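Local structure of monosaccharide ABC transporter substrate-binding protein, CUT2 family (Bradyrhizobium sp., 4YHS) at residues A31-P36 with S45-V50; S160-Y165 with V323-F328; V186-F191 with I245-G250. The protein probably binds a monosaccharide or related sugar in the periplasm and delivers it to the membrane components of a CUT2-family ABC importer. All coordinates share one frame; numbering follows the deposited sequence.

From the N terminus the chain first folds back on itself in contact 1, where 31-36 meets 45-50 and closes a short loop of eight residues. Contact 2 spans a far longer excursion: 160-165 leads into helix 164-178, and 157 residues later 323-328 returns beside it. Contact 3 falls wholly within that excursion and closes a loop of its own, 53 residues long, joining 186-191 to 245-250. Contacts 1 and 2 belong to the mixed sheet and touch, through Ala32 with Gly324 and Asp46 with Lys326, since strands 29-35 and 322-331 are neighbours. Contact 3 ties together the separate four-stranded parallel sheet, its centre about 24 Å from that of contact 2.

Contact 1 (A31-P36 with S45-V50); sequences AAKIDP and SDVKYV
Lys33 CG and Ser45 OG each lie between their own backbone N and carbonyl carbon (chi1 61° and 58°), which sets Lys33 CG alongside Ser45 OG at 3.6 Å. From there the lysine chain runs straight until a bend at chi4, crossing Val47 at about a right angle with CE 3.6 Å from Val47 CG1. The long aliphatic stem thus packs like a hydrophobic residue, while NZ turns back to Asp35 OD2 in a salt bridge of 2.7 Å, arriving on the syn side but 30° out of the carboxylate plane. Serine suits its place because the short side chain keeps OG beside the lysine stem, where it also meets, at 2.8 Å, the water bound to Asp35 OD2.

Between the two backbones, Ala31 with Val47 and Lys33 with Ser45 each exchange two hydrogen bonds, among them Ala31 N to Val47 O at 2.8 Å. Ala32 and Asp46 form the non-hydrogen-bonded pair between them, on the other face, where the Asp46 carboxylate reaches Lys326. Ala31 CB lies 4.1 Å from Tyr49 CB, its methyl filling a buried place that also adjoins Val323; the tyrosine hydroxyl goes on to Asp308. This antiparallel pairing, closed by the short connection between strands 29-35 and 43-49, makes a beta hairpin: 43-49 is the outer strand, and 29-35 joins the hairpin to strand 322-331 of the mixed sheet.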
loop_
_atom_site.group_PDB
_atom_site.type_symbol
_atom_site.label_atom_id
_atom_site.label_comp_id
_atom_site.label_asym_id
_atom_site.label_seq_id
_atom_site.Cartn_x
_atom_site.Cartn_y
_atom_site.Cartn_z
ATOM N N ALA A 31 9.528 10.380 -1.601
ATOM C CA ALA A 31 9.604 9.013 -2.107
ATOM C C ALA A 31 10.934 8.358 -1.689
ATOM O O ALA A 31 11.818 9.009 -1.106
ATOM C CB ALA A 31 9.445 9.015 -3.642
ATOM N N ALA A 32 11.052 7.060 -1.991
ATOM C CA ALA A 32 12.258 6.283 -1.754
ATOM C C ALA A 32 12.498 5.423 -2.971
ATOM O O ALA A 32 11.617 4.645 -3.353
ATOM C CB ALA A 32 12.111 5.411 -0.499
ATOM N N LYS A 33 13.680 5.555 -3.577
ATOM C CA LYS A 33 13.983 4.763 -4.757
ATOM C C LYS A 33 14.983 3.712 -4.396
ATOM O O LYS A 33 15.752 3.856 -3.431
ATOM C CB LYS A 33 14.512 5.618 -5.888
ATOM C CG LYS A 33 15.790 6.354 -5.590
ATOM C CD LYS A 33 16.165 7.204 -6.810
ATOM C CE LYS A 33 17.467 7.946 -6.599
ATOM N NZ LYS A 33 18.638 7.062 -6.825
ATOM N N ILE A 34 14.999 2.674 -5.225
ATOM C CA ILE A 34 15.842 1.528 -5.017
ATOM C C ILE A 34 16.902 1.449 -6.125
ATOM O O ILE A 34 16.572 1.535 -7.306
ATOM C CB ILE A 34 15.019 0.233 -4.991
ATOM C CG1 ILE A 34 13.958 0.312 -3.895
ATOM C CG2 ILE A 34 15.942 -0.977 -4.798
ATOM C CD1 ILE A 34 14.531 0.380 -2.474
ATOM N N ASP A 35 18.154 1.301 -5.698
ATOM C CA ASP A 35 19.318 1.131 -6.577
ATOM C C ASP A 35 20.271 0.018 -6.069
ATOM O O ASP A 35 20.657 0.001 -4.901
ATOM C CB ASP A 35 20.117 2.427 -6.687
ATOM C CG ASP A 35 19.344 3.540 -7.339
ATOM O OD1 ASP A 35 19.300 3.581 -8.584
ATOM O OD2 ASP A 35 18.796 4.381 -6.602
ATOM N N PRO A 36 20.671 -0.902 -6.950
ATOM C CA PRO A 36 20.244 -0.932 -8.348
ATOM C C PRO A 36 18.778 -1.297 -8.473
ATOM O O PRO A 36 18.251 -2.064 -7.655
ATOM C CB PRO A 36 21.150 -2.004 -8.979
ATOM C CG PRO A 36 21.656 -2.822 -7.855
ATOM C CD PRO A 36 21.620 -1.979 -6.627
ATOM N N SER A 45 17.150 5.069 -1.154
ATOM C CA SER A 45 17.529 6.446 -0.807
ATOM C C SER A 45 16.300 7.351 -0.918
ATOM O O SER A 45 15.413 7.115 -1.737
ATOM C CB SER A 45 18.653 6.955 -1.700
ATOM O OG SER A 45 18.275 6.897 -3.045
ATOM N N ASP A 46 16.245 8.374 -0.078
ATOM C CA ASP A 46 15.116 9.299 -0.093
ATOM C C ASP A 46 15.266 10.306 -1.225
ATOM O O ASP A 46 16.333 10.902 -1.389
ATOM C CB ASP A 46 15.002 10.027 1.251
ATOM C CG ASP A 46 14.678 9.100 2.376
ATOM O OD1 ASP A 46 14.267 7.954 2.098
ATOM O OD2 ASP A 46 14.842 9.508 3.538
ATOM N N VAL A 47 14.184 10.492 -1.985
ATOM C CA VAL A 47 14.110 11.474 -3.070
ATOM C C VAL A 47 12.725 12.133 -3.168
ATOM O O VAL A 47 11.724 11.524 -2.829
ATOM C CB VAL A 47 14.421 10.814 -4.421
ATOM C CG1 VAL A 47 15.885 10.464 -4.515
ATOM C CG2 VAL A 47 13.521 9.569 -4.632
ATOM N N LYS A 48 12.681 13.382 -3.639
ATOM C CA LYS A 48 11.415 14.001 -4.059
ATOM C C LYS A 48 11.032 13.490 -5.430
ATOM O O LYS A 48 11.861 13.529 -6.367
ATOM C CB LYS A 48 11.542 15.529 -4.103
ATOM C CG LYS A 48 11.914 16.143 -2.788
ATOM C CD LYS A 48 10.718 16.174 -1.867
ATOM C CE LYS A 48 10.972 17.070 -0.665
ATOM N NZ LYS A 48 9.724 17.260 0.121
ATOM N N TYR A 49 9.790 13.026 -5.566
ATOM C CA TYR A 49 9.312 12.570 -6.856
ATOM C C TYR A 49 8.656 13.741 -7.566
ATOM O O TYR A 49 7.746 14.367 -7.020
ATOM C CB TYR A 49 8.311 11.413 -6.752
ATOM C CG TYR A 49 8.055 10.834 -8.118
ATOM C CD1 TYR A 49 7.103 11.385 -8.961
ATOM C CD2 TYR A 49 8.808 9.790 -8.590
ATOM C CE1 TYR A 49 6.912 10.891 -10.241
ATOM C CE2 TYR A 49 8.623 9.280 -9.863
ATOM C CZ TYR A 49 7.679 9.827 -10.684
ATOM O OH TYR A 49 7.518 9.318 -11.965
ATOM N N VAL A 50 9.158 14.044 -8.758
ATOM C CA VAL A 50 8.618 15.097 -9.604
ATOM C C VAL A 50 8.113 14.552 -10.930
ATOM O O VAL A 50 8.901 14.061 -11.737
ATOM C CB VAL A 50 9.690 16.175 -9.875
ATOM C CG1 VAL A 50 9.096 17.302 -10.667
ATOM C CG2 VAL A 50 10.252 16.688 -8.560
HETATM O O HOH W 1 18.939 4.360 -3.920
#

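Contact 2 (S160-Y165 with V323-F328); sequences SLVSFY and VGPKIF
The two backbones run parallel for one bridge, Ser160 with Val323 at a CA-CA distance of 5.4 Å, and then diverge, their end-to-end directions 48° apart. Segment 160-165 leaves the mixed sheet after Ser160 and runs into helix 164-178, while 323-328 continues strand 322-331, an arrangement consistent with the hinge crossing of a two-lobed periplasmic binding protein. Val323 O is the focus of the bridge: it accepts from Leu161 N at 3.1 Å, the donor tilted 22° from the carbonyl plane, and also from a water that donates to Ser160 OG as well. The hydroxyl of Ser160 is further bound to Gln302 O of helix 299-314, so this buried polar atom is well provided for.

The backbones draw closest at Leu161 and Gly324. Gly324 CA is 3.1 Å from Leu161 O, and any CB would collide with that oxygen, which explains a residue without a side chain. Beyond it Val162 fills the angle between the diverging chains. With chi1 at -51°, its CG1 lies beside the backbone N and meets Pro325 at CD, 3.9 Å away, the two side chains crossing at about a right angle. The branch point Val162 CB itself meets Ile327 CD1 at 4.0 Å; the longer isoleucine, which also packs on Met167 and Glu170, carries CD1 to the valine where the backbones have moved apart. At the far end Ser163 occupies the N-cap of helix 164-178, its OG accepting from Tyr165 N at 3.0 Å.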
loop_
_atom_site.group_PDB
_atom_site.type_symbol
_atom_site.label_atom_id
_atom_site.label_comp_id
_atom_site.label_asym_id
_atom_site.label_seq_id
_atom_site.Cartn_x
_atom_site.Cartn_y
_atom_site.Cartn_z
ATOM N N SER A 160 6.372 0.840 -9.389
ATOM C CA SER A 160 5.764 1.835 -8.498
ATOM C C SER A 160 5.082 1.066 -7.375
ATOM O O SER A 160 3.941 0.589 -7.527
ATOM C CB SER A 160 4.763 2.689 -9.248
ATOM O OG SER A 160 4.235 3.686 -8.406
ATOM N N LEU A 161 5.777 0.932 -6.259
ATOM C CA LEU A 161 5.285 0.106 -5.187
ATOM C C LEU A 161 6.086 0.313 -3.904
ATOM O O LEU A 161 7.120 1.002 -3.886
ATOM C CB LEU A 161 5.336 -1.367 -5.607
ATOM C CG LEU A 161 6.577 -1.822 -6.375
ATOM C CD1 LEU A 161 7.780 -1.921 -5.474
ATOM C CD2 LEU A 161 6.285 -3.195 -7.024
ATOM N N VAL A 162 5.581 -0.273 -2.819
ATOM C CA VAL A 162 6.292 -0.238 -1.531
ATOM C C VAL A 162 6.474 -1.646 -0.989
ATOM O O VAL A 162 5.955 -2.609 -1.578
ATOM C CB VAL A 162 5.541 0.621 -0.483
ATOM C CG1 VAL A 162 5.205 1.986 -1.079
ATOM C CG2 VAL A 162 4.262 -0.083 0.012
ATOM N N SER A 163 7.237 -1.757 0.105
ATOM C CA SER A 163 7.442 -3.029 0.824
ATOM C C SER A 163 6.655 -3.107 2.114
ATOM O O SER A 163 6.656 -2.135 2.884
ATOM C CB SER A 163 8.933 -3.209 1.158
ATOM O OG SER A 163 9.148 -4.364 1.963
ATOM N N PHE A 164 5.999 -4.256 2.360
ATOM C CA PHE A 164 5.279 -4.462 3.615
ATOM C C PHE A 164 6.271 -4.630 4.772
ATOM O O PHE A 164 5.887 -4.455 5.912
ATOM C CB PHE A 164 4.319 -5.653 3.524
ATOM C CG PHE A 164 2.878 -5.239 3.288
ATOM C CD1 PHE A 164 2.126 -4.707 4.312
ATOM C CD2 PHE A 164 2.309 -5.372 2.031
ATOM C CE1 PHE A 164 0.816 -4.308 4.096
ATOM C CE2 PHE A 164 0.999 -4.989 1.818
ATOM C CZ PHE A 164 0.259 -4.457 2.842
ATOM N N TYR A 165 7.549 -4.917 4.475
ATOM C CA TYR A 165 8.553 -4.911 5.541
ATOM C C TYR A 165 8.595 -3.509 6.147
ATOM O O TYR A 165 8.556 -3.318 7.373
ATOM C CB TYR A 165 9.943 -5.293 5.025
ATOM C CG TYR A 165 11.010 -5.238 6.099
ATOM C CD1 TYR A 165 11.679 -4.059 6.384
ATOM C CD2 TYR A 165 11.341 -6.363 6.837
ATOM C CE1 TYR A 165 12.640 -4.001 7.365
ATOM C CE2 TYR A 165 12.290 -6.301 7.838
ATOM C CZ TYR A 165 12.944 -5.123 8.079
ATOM O OH TYR A 165 13.902 -5.067 9.049
ATOM N N VAL A 323 10.662 2.804 -7.516
ATOM C CA VAL A 323 10.357 3.808 -6.487
ATOM C C VAL A 323 8.994 3.574 -5.824
ATOM O O VAL A 323 8.061 3.013 -6.412
ATOM C CB VAL A 323 10.437 5.260 -7.109
ATOM C CG1 VAL A 323 9.395 5.470 -8.225
ATOM C CG2 VAL A 323 10.362 6.366 -6.054
ATOM N N GLY A 324 8.917 3.990 -4.568
ATOM C CA GLY A 324 7.669 4.041 -3.826
ATOM C C GLY A 324 7.538 5.337 -3.053
ATOM O O GLY A 324 8.539 5.982 -2.739
ATOM N N PRO A 325 6.298 5.735 -2.742
ATOM C CA PRO A 325 6.146 6.836 -1.795
ATOM C C PRO A 325 6.863 6.514 -0.476
ATOM O O PRO A 325 6.950 5.358 -0.086
ATOM C CB PRO A 325 4.634 6.909 -1.582
ATOM C CG PRO A 325 4.057 6.337 -2.811
ATOM C CD PRO A 325 4.988 5.250 -3.216
ATOM N N LYS A 326 7.395 7.534 0.168
ATOM C CA LYS A 326 7.998 7.362 1.483
ATOM C C LYS A 326 6.910 7.110 2.493
ATOM O O LYS A 326 5.980 7.898 2.665
ATOM C CB LYS A 326 8.814 8.590 1.866
ATOM C CG LYS A 326 9.475 8.521 3.210
ATOM C CD LYS A 326 10.760 7.745 3.111
ATOM C CE LYS A 326 11.491 7.626 4.458
ATOM N NZ LYS A 326 12.613 6.650 4.349
ATOM N N ILE A 327 7.028 5.999 3.192
ATOM C CA ILE A 327 5.993 5.624 4.138
ATOM C C ILE A 327 6.145 6.462 5.407
ATOM O O ILE A 327 7.258 6.683 5.882
ATOM C CB ILE A 327 6.075 4.130 4.448
ATOM C CG1 ILE A 327 5.684 3.328 3.217
ATOM C CG2 ILE A 327 5.170 3.771 5.646
ATOM C CD1 ILE A 327 6.219 1.900 3.238
ATOM N N PHE A 328 5.008 6.930 5.937
ATOM C CA PHE A 328 4.967 7.738 7.147
ATOM C C PHE A 328 3.765 7.324 7.965
ATOM O O PHE A 328 2.769 6.813 7.428
ATOM C CB PHE A 328 4.897 9.248 6.840
ATOM C CG PHE A 328 3.708 9.659 5.998
ATOM C CD1 PHE A 328 3.785 9.632 4.608
ATOM C CD2 PHE A 328 2.544 10.126 6.585
ATOM C CE1 PHE A 328 2.710 10.030 3.810
ATOM C CE2 PHE A 328 1.457 10.510 5.795
ATOM C CZ PHE A 328 1.545 10.466 4.411
HETATM O O HOH W 2 5.523 4.547 -6.400
#

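Contact 3 (V186-F191 with I245-G250); sequences VVVGWF and IRYVAG
Two adjacent strands of the four-stranded parallel sheet, the core of an alpha/beta lobe like that of other periplasmic binding proteins, pair here from Val188 with Tyr247 to Phe191 with Gly250. Hydrogen bonds pass alternately between the backbones; that of Ala249 N to Gly189 O, 2.8 Å, is almost straight at 178°. At the N-terminal end of the pairing Val187 O accepts two donors in its carbonyl plane, Arg246 N at 2.9 Å and Tyr247 N at 3.2 Å.

With chi1 at 176°, Trp190 lays its six-membered ring beside Ala249. The alanine CB lies in the indole plane at its edge, 3.8 Å from CE3, and Trp190 CZ3 reaches Gly250 CA, also at 3.8 Å. A small residue suits position Ala249 because the indole takes up the space, its NE1 held by Asn204; at Gly250 a CB would instead strike Phe191 O. A serine in place of Trp190 would probably leave Asn204 without its indole mate and open a gap beside Ala249 CB. On the Trp190 face, too, Val188 CG2 meets Tyr247 CD2 at 4.1 Å, and Arg246 CG rides over one face of the tyrosine ring. On the opposite face Phe191 swings back along its strand, CE2 3.8 Å from Val248 CG1; a CB on Gly189 would be crowded by that ring.

Strand 216-218 flanks 186-191 and strand 272-275 flanks 247-250, while Trp190 stacks on Phe207 of helix 198-211 and Phe191 packs against helix 228-241, so helices cover both faces of the sheet.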
loop_
_atom_site.group_PDB
_atom_site.type_symbol
_atom_site.label_atom_id
_atom_site.label_comp_id
_atom_site.label_asym_id
_atom_site.label_seq_id
_atom_site.Cartn_x
_atom_site.Cartn_y
_atom_site.Cartn_z
ATOM N N VAL A 186 6.231 -2.258 28.362
ATOM C CA VAL A 186 4.834 -2.193 27.926
ATOM C C VAL A 186 4.581 -3.331 26.976
ATOM O O VAL A 186 5.458 -3.693 26.192
ATOM C CB VAL A 186 4.469 -0.855 27.236
ATOM C CG1 VAL A 186 4.582 0.303 28.218
ATOM C CG2 VAL A 186 5.349 -0.612 25.998
ATOM N N VAL A 187 3.388 -3.910 27.063
ATOM C CA VAL A 187 3.079 -5.137 26.329
ATOM C C VAL A 187 2.263 -4.836 25.096
ATOM O O VAL A 187 1.264 -4.117 25.168
ATOM C CB VAL A 187 2.321 -6.134 27.241
ATOM C CG1 VAL A 187 1.918 -7.382 26.475
ATOM C CG2 VAL A 187 3.182 -6.478 28.445
ATOM N N VAL A 188 2.708 -5.353 23.948
ATOM C CA VAL A 188 1.956 -5.203 22.707
ATOM C C VAL A 188 1.357 -6.539 22.292
ATOM O O VAL A 188 2.077 -7.524 22.164
ATOM C CB VAL A 188 2.835 -4.711 21.538
ATOM C CG1 VAL A 188 2.021 -4.659 20.256
ATOM C CG2 VAL A 188 3.476 -3.336 21.860
ATOM N N GLY A 189 0.056 -6.543 22.021
ATOM C CA GLY A 189 -0.589 -7.673 21.380
ATOM C C GLY A 189 -0.490 -7.418 19.891
ATOM O O GLY A 189 -0.846 -6.355 19.447
ATOM N N TRP A 190 0.043 -8.389 19.155
ATOM C CA TRP A 190 0.402 -8.242 17.734
ATOM C C TRP A 190 -0.365 -9.280 16.914
ATOM O O TRP A 190 -0.295 -10.485 17.202
ATOM C CB TRP A 190 1.917 -8.379 17.602
ATOM C CG TRP A 190 2.503 -8.350 16.198
ATOM C CD1 TRP A 190 3.296 -9.296 15.658
ATOM C CD2 TRP A 190 2.361 -7.327 15.194
ATOM N NE1 TRP A 190 3.661 -8.955 14.385
ATOM C CE2 TRP A 190 3.105 -7.747 14.073
ATOM C CE3 TRP A 190 1.690 -6.111 15.137
ATOM C CZ2 TRP A 190 3.196 -6.990 12.907
ATOM C CZ3 TRP A 190 1.772 -5.356 13.974
ATOM C CH2 TRP A 190 2.513 -5.791 12.885
ATOM N N PHE A 191 -1.083 -8.798 15.895
ATOM C CA PHE A 191 -2.067 -9.573 15.153
ATOM C C PHE A 191 -1.827 -9.353 13.678
ATOM O O PHE A 191 -2.488 -8.519 13.066
ATOM C CB PHE A 191 -3.473 -9.145 15.537
ATOM C CG PHE A 191 -3.743 -9.275 17.010
ATOM C CD1 PHE A 191 -4.202 -10.472 17.550
ATOM C CD2 PHE A 191 -3.506 -8.218 17.864
ATOM C CE1 PHE A 191 -4.440 -10.594 18.918
ATOM C CE2 PHE A 191 -3.743 -8.348 19.242
ATOM C CZ PHE A 191 -4.197 -9.548 19.756
ATOM N N ILE A 245 -2.272 -5.592 28.757
ATOM C CA ILE A 245 -1.814 -5.216 27.420
ATOM C C ILE A 245 -1.962 -3.713 27.297
ATOM O O ILE A 245 -2.972 -3.172 27.740
ATOM C CB ILE A 245 -2.619 -5.900 26.299
ATOM C CG1 ILE A 245 -2.208 -7.356 26.147
ATOM C CG2 ILE A 245 -2.350 -5.245 24.952
ATOM C CD1 ILE A 245 -3.125 -8.136 25.211
ATOM N N ARG A 246 -0.959 -3.042 26.732
ATOM C CA ARG A 246 -1.015 -1.582 26.542
ATOM C C ARG A 246 -1.409 -1.208 25.099
ATOM O O ARG A 246 -2.091 -0.207 24.870
ATOM C CB ARG A 246 0.340 -0.974 26.908
ATOM C CG ARG A 246 0.418 0.528 26.740
ATOM C CD ARG A 246 -0.557 1.249 27.666
ATOM N NE ARG A 246 -0.494 2.690 27.437
ATOM C CZ ARG A 246 -1.163 3.329 26.485
ATOM N NH1 ARG A 246 -1.978 2.667 25.662
ATOM N NH2 ARG A 246 -1.015 4.640 26.358
ATOM N N TYR A 247 -0.975 -2.013 24.131
ATOM C CA TYR A 247 -1.308 -1.780 22.722
ATOM C C TYR A 247 -1.796 -3.031 22.041
ATOM O O TYR A 247 -1.287 -4.117 22.298
ATOM C CB TYR A 247 -0.113 -1.276 21.914
ATOM C CG TYR A 247 0.460 0.010 22.407
ATOM C CD1 TYR A 247 -0.140 1.210 22.103
ATOM C CD2 TYR A 247 1.602 0.015 23.191
ATOM C CE1 TYR A 247 0.378 2.397 22.552
ATOM C CE2 TYR A 247 2.140 1.208 23.662
ATOM C CZ TYR A 247 1.513 2.399 23.317
ATOM O OH TYR A 247 1.997 3.602 23.753
ATOM N N VAL A 248 -2.769 -2.842 21.155
ATOM C CA VAL A 248 -3.236 -3.866 20.242
ATOM C C VAL A 248 -2.873 -3.387 18.845
ATOM O O VAL A 248 -3.364 -2.350 18.390
ATOM C CB VAL A 248 -4.744 -4.095 20.375
ATOM C CG1 VAL A 248 -5.316 -4.885 19.185
ATOM C CG2 VAL A 248 -5.032 -4.783 21.693
ATOM N N ALA A 249 -1.958 -4.095 18.204
ATOM C CA ALA A 249 -1.501 -3.701 16.881
ATOM C C ALA A 249 -1.621 -4.864 15.933
ATOM O O ALA A 249 -1.388 -6.014 16.309
ATOM C CB ALA A 249 -0.068 -3.221 16.910
ATOM N N GLY A 250 -1.939 -4.555 14.680
ATOM C CA GLY A 250 -2.006 -5.618 13.688
ATOM C C GLY A 250 -2.672 -5.146 12.412
ATOM O O GLY A 250 -2.497 -3.996 12.020
#